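PDB 3Q9T: choline dehydrogenase and related flavoproteins, which oxidises formate as a formate oxidase of the glucose-methanol-choline oxidoreductase family, using a bound 8-formyl-FAD as its cofactor. Local coordinates for residues Asp110-Phe115 and Val545-Pro550. Numbering follows the deposited sequence.
Sequences DQWEEF and VIPIIP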
loop_
_atom_site.group_PDB
_atom_site.type_symbol
_atom_site.label_atom_id
_atom_site.label_comp_id
_atom_site.label_asym_id
_atom_site.label_seq_id
_atom_site.Cartn_x
_atom_site.Cartn_y
_atom_site.Cartn_z
ATOM N N ASP A 110 -11.721 -33.148 8.021
ATOM C CA ASP A 110 -12.935 -33.892 7.768
ATOM C C ASP A 110 -13.848 -33.143 6.813
ATOM O O ASP A 110 -14.576 -33.762 6.050
ATOM C CB ASP A 110 -13.678 -34.214 9.072
ATOM C CG ASP A 110 -13.140 -35.457 9.758
ATOM O OD1 ASP A 110 -12.376 -36.221 9.117
ATOM O OD2 ASP A 110 -13.498 -35.676 10.935
ATOM N N GLN A 111 -13.819 -31.811 6.849
ATOM C CA GLN A 111 -14.682 -31.021 5.975
ATOM C C GLN A 111 -14.163 -30.989 4.538
ATOM O O GLN A 111 -14.859 -30.550 3.639
ATOM C CB GLN A 111 -14.880 -29.604 6.514
ATOM C CG GLN A 111 -15.390 -29.552 7.939
ATOM C CD GLN A 111 -16.636 -30.383 8.145
ATOM O OE1 GLN A 111 -17.713 -30.029 7.665
ATOM N NE2 GLN A 111 -16.500 -31.496 8.864
ATOM N N TRP A 112 -12.940 -31.461 4.323
ATOM C CA TRP A 112 -12.464 -31.603 2.949
ATOM C C TRP A 112 -13.359 -32.592 2.189
ATOM O O TRP A 112 -13.398 -32.594 0.958
ATOM C CB TRP A 112 -11.017 -32.071 2.896
ATOM C CG TRP A 112 -9.989 -31.056 3.349
ATOM C CD1 TRP A 112 -10.179 -30.012 4.203
ATOM C CD2 TRP A 112 -8.608 -31.007 2.961
ATOM N NE1 TRP A 112 -9.006 -29.314 4.370
ATOM C CE2 TRP A 112 -8.026 -29.910 3.622
ATOM C CE3 TRP A 112 -7.813 -31.783 2.109
ATOM C CZ2 TRP A 112 -6.683 -29.569 3.467
ATOM C CZ3 TRP A 112 -6.475 -31.450 1.958
ATOM C CH2 TRP A 112 -5.924 -30.348 2.633
ATOM N N GLU A 113 -14.095 -33.421 2.928
ATOM C CA GLU A 113 -14.940 -34.422 2.294
ATOM C C GLU A 113 -15.848 -33.810 1.229
ATOM O O GLU A 113 -16.101 -34.413 0.192
ATOM C CB GLU A 113 -15.797 -35.160 3.326
ATOM C CG GLU A 113 -16.892 -35.989 2.674
ATOM C CD GLU A 113 -17.473 -37.041 3.592
ATOM O OE1 GLU A 113 -17.083 -37.090 4.777
ATOM O OE2 GLU A 113 -18.316 -37.833 3.120
ATOM N N GLU A 114 -16.340 -32.610 1.509
ATOM C CA GLU A 114 -17.234 -31.897 0.607
ATOM C C GLU A 114 -16.583 -31.642 -0.742
ATOM O O GLU A 114 -17.264 -31.442 -1.744
ATOM C CB GLU A 114 -17.627 -30.569 1.232
ATOM C CG GLU A 114 -18.531 -29.719 0.368
ATOM C CD GLU A 114 -18.781 -28.358 0.987
ATOM O OE1 GLU A 114 -18.218 -28.096 2.072
ATOM O OE2 GLU A 114 -19.533 -27.552 0.393
ATOM N N PHE A 115 -15.256 -31.651 -0.764
ATOM C CA PHE A 115 -14.533 -31.393 -1.996
ATOM C C PHE A 115 -13.916 -32.662 -2.553
ATOM O O PHE A 115 -13.916 -32.875 -3.761
ATOM C CB PHE A 115 -13.444 -30.344 -1.753
ATOM C CG PHE A 115 -13.980 -29.017 -1.306
ATOM C CD1 PHE A 115 -14.237 -28.010 -2.227
ATOM C CD2 PHE A 115 -14.250 -28.782 0.033
ATOM C CE1 PHE A 115 -14.730 -26.790 -1.810
ATOM C CE2 PHE A 115 -14.749 -27.567 0.456
ATOM C CZ PHE A 115 -14.991 -26.565 -0.455
ATOM N N VAL A 545 -4.189 -26.729 -4.269
ATOM C CA VAL A 545 -5.083 -27.850 -4.271
ATOM C C VAL A 545 -5.953 -27.842 -3.013
ATOM O O VAL A 545 -7.103 -28.296 -3.033
ATOM C CB VAL A 545 -4.218 -29.122 -4.386
ATOM C CG1 VAL A 545 -4.612 -30.179 -3.392
ATOM C CG2 VAL A 545 -4.210 -29.617 -5.819
ATOM N N ILE A 546 -5.401 -27.287 -1.937
ATOM C CA ILE A 546 -6.033 -27.252 -0.608
ATOM C C ILE A 546 -7.369 -26.510 -0.570
ATOM O O ILE A 546 -7.430 -25.312 -0.836
ATOM C CB ILE A 546 -5.056 -26.663 0.425
ATOM C CG1 ILE A 546 -3.825 -27.571 0.529
ATOM C CG2 ILE A 546 -5.720 -26.504 1.780
ATOM C CD1 ILE A 546 -2.652 -26.962 1.337
ATOM N N PRO A 547 -8.452 -27.234 -0.252
ATOM C CA PRO A 547 -9.818 -26.695 -0.344
ATOM C C PRO A 547 -10.321 -25.943 0.912
ATOM O O PRO A 547 -11.256 -25.160 0.809
ATOM C CB PRO A 547 -10.662 -27.948 -0.584
ATOM C CG PRO A 547 -9.912 -29.019 0.153
ATOM C CD PRO A 547 -8.440 -28.675 0.069
ATOM N N ILE A 548 -9.729 -26.208 2.068
ATOM C CA ILE A 548 -10.046 -25.497 3.310
ATOM C C ILE A 548 -8.740 -25.357 4.087
ATOM O O ILE A 548 -8.117 -26.359 4.438
ATOM C CB ILE A 548 -11.022 -26.281 4.189
ATOM C CG1 ILE A 548 -12.311 -26.590 3.437
ATOM C CG2 ILE A 548 -11.347 -25.491 5.461
ATOM C CD1 ILE A 548 -13.312 -27.357 4.270
ATOM N N ILE A 549 -8.306 -24.129 4.336
ATOM C CA ILE A 549 -6.957 -23.919 4.890
ATOM C C ILE A 549 -6.826 -24.510 6.303
ATOM O O ILE A 549 -7.687 -24.310 7.146
ATOM C CB ILE A 549 -6.579 -22.414 4.895
ATOM C CG1 ILE A 549 -5.082 -22.231 5.180
ATOM C CG2 ILE A 549 -7.460 -21.651 5.897
ATOM C CD1 ILE A 549 -4.625 -20.736 5.215
ATOM N N PRO A 550 -5.758 -25.281 6.548
ATOM C CA PRO A 550 -5.555 -25.889 7.875
ATOM C C PRO A 550 -5.449 -24.843 8.994
ATOM O O PRO A 550 -5.250 -23.657 8.709
ATOM C CB PRO A 550 -4.229 -26.653 7.714
ATOM C CG PRO A 550 -4.155 -26.966 6.235
ATOM C CD PRO A 550 -4.829 -25.813 5.530
#
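Trp112 and Pro547 face each other where the backbones of the two segments come closest, their CA atoms 6.5 Å apart, the type I turn from Asp110 to Glu113, running into the short helix 113-116, meeting the irregular loop Val545-Pro550. Pro547 is wedged between two aromatic rings. Its CD lies almost exactly above the six-membered ring of Trp112, 3.6 Å from the centroid and 6° off the normal, while its CG rests over CD2, near the fusion of the two rings. Pro547 CB lies over one face of Phe115, 3.6 Å from Phe115 CG and displaced toward the rim. Proline suits this place because its rigid, compact ring turns CD, slightly polarised by the adjoining ring nitrogen, to one aromatic and CB to the other for CH-pi contact. With CG of Trp112 anti to its carbonyl carbon (chi1 -70°), the indole reaches across to the proline. Its NE1 gives a weak hydrogen bond to Ile548 O, 3.1 Å long and bent to 131° at the hydrogen, and so finds a polar partner within an apolar contact. Branched aliphatic residues fill in around the rings: Ile546 brings CG2 to 3.6 Å from Trp112 CZ2, and Ile548 sets CB beside the pyrrole part of the indole. The extended Ile548 side chain carries CD1 on to Gln111 CB, 3.5 Å away. Outside the two segments, Ile546 also touches Ser557 and Val558 of helix 555-572, and Phe109 meets the Trp112 ring. The packing thus joins the turn between helices 106-110 and 113-116 to the loop linking strand 538-540, at the edge of the parallel Rossmann-type sheet, with helix 555-572; Ile546, near FAD-binding Ala543 and about 7 Å from the cofactor (side chain to ligand), brings this aromatic-proline cluster of the GMC fold closest to the flavin site.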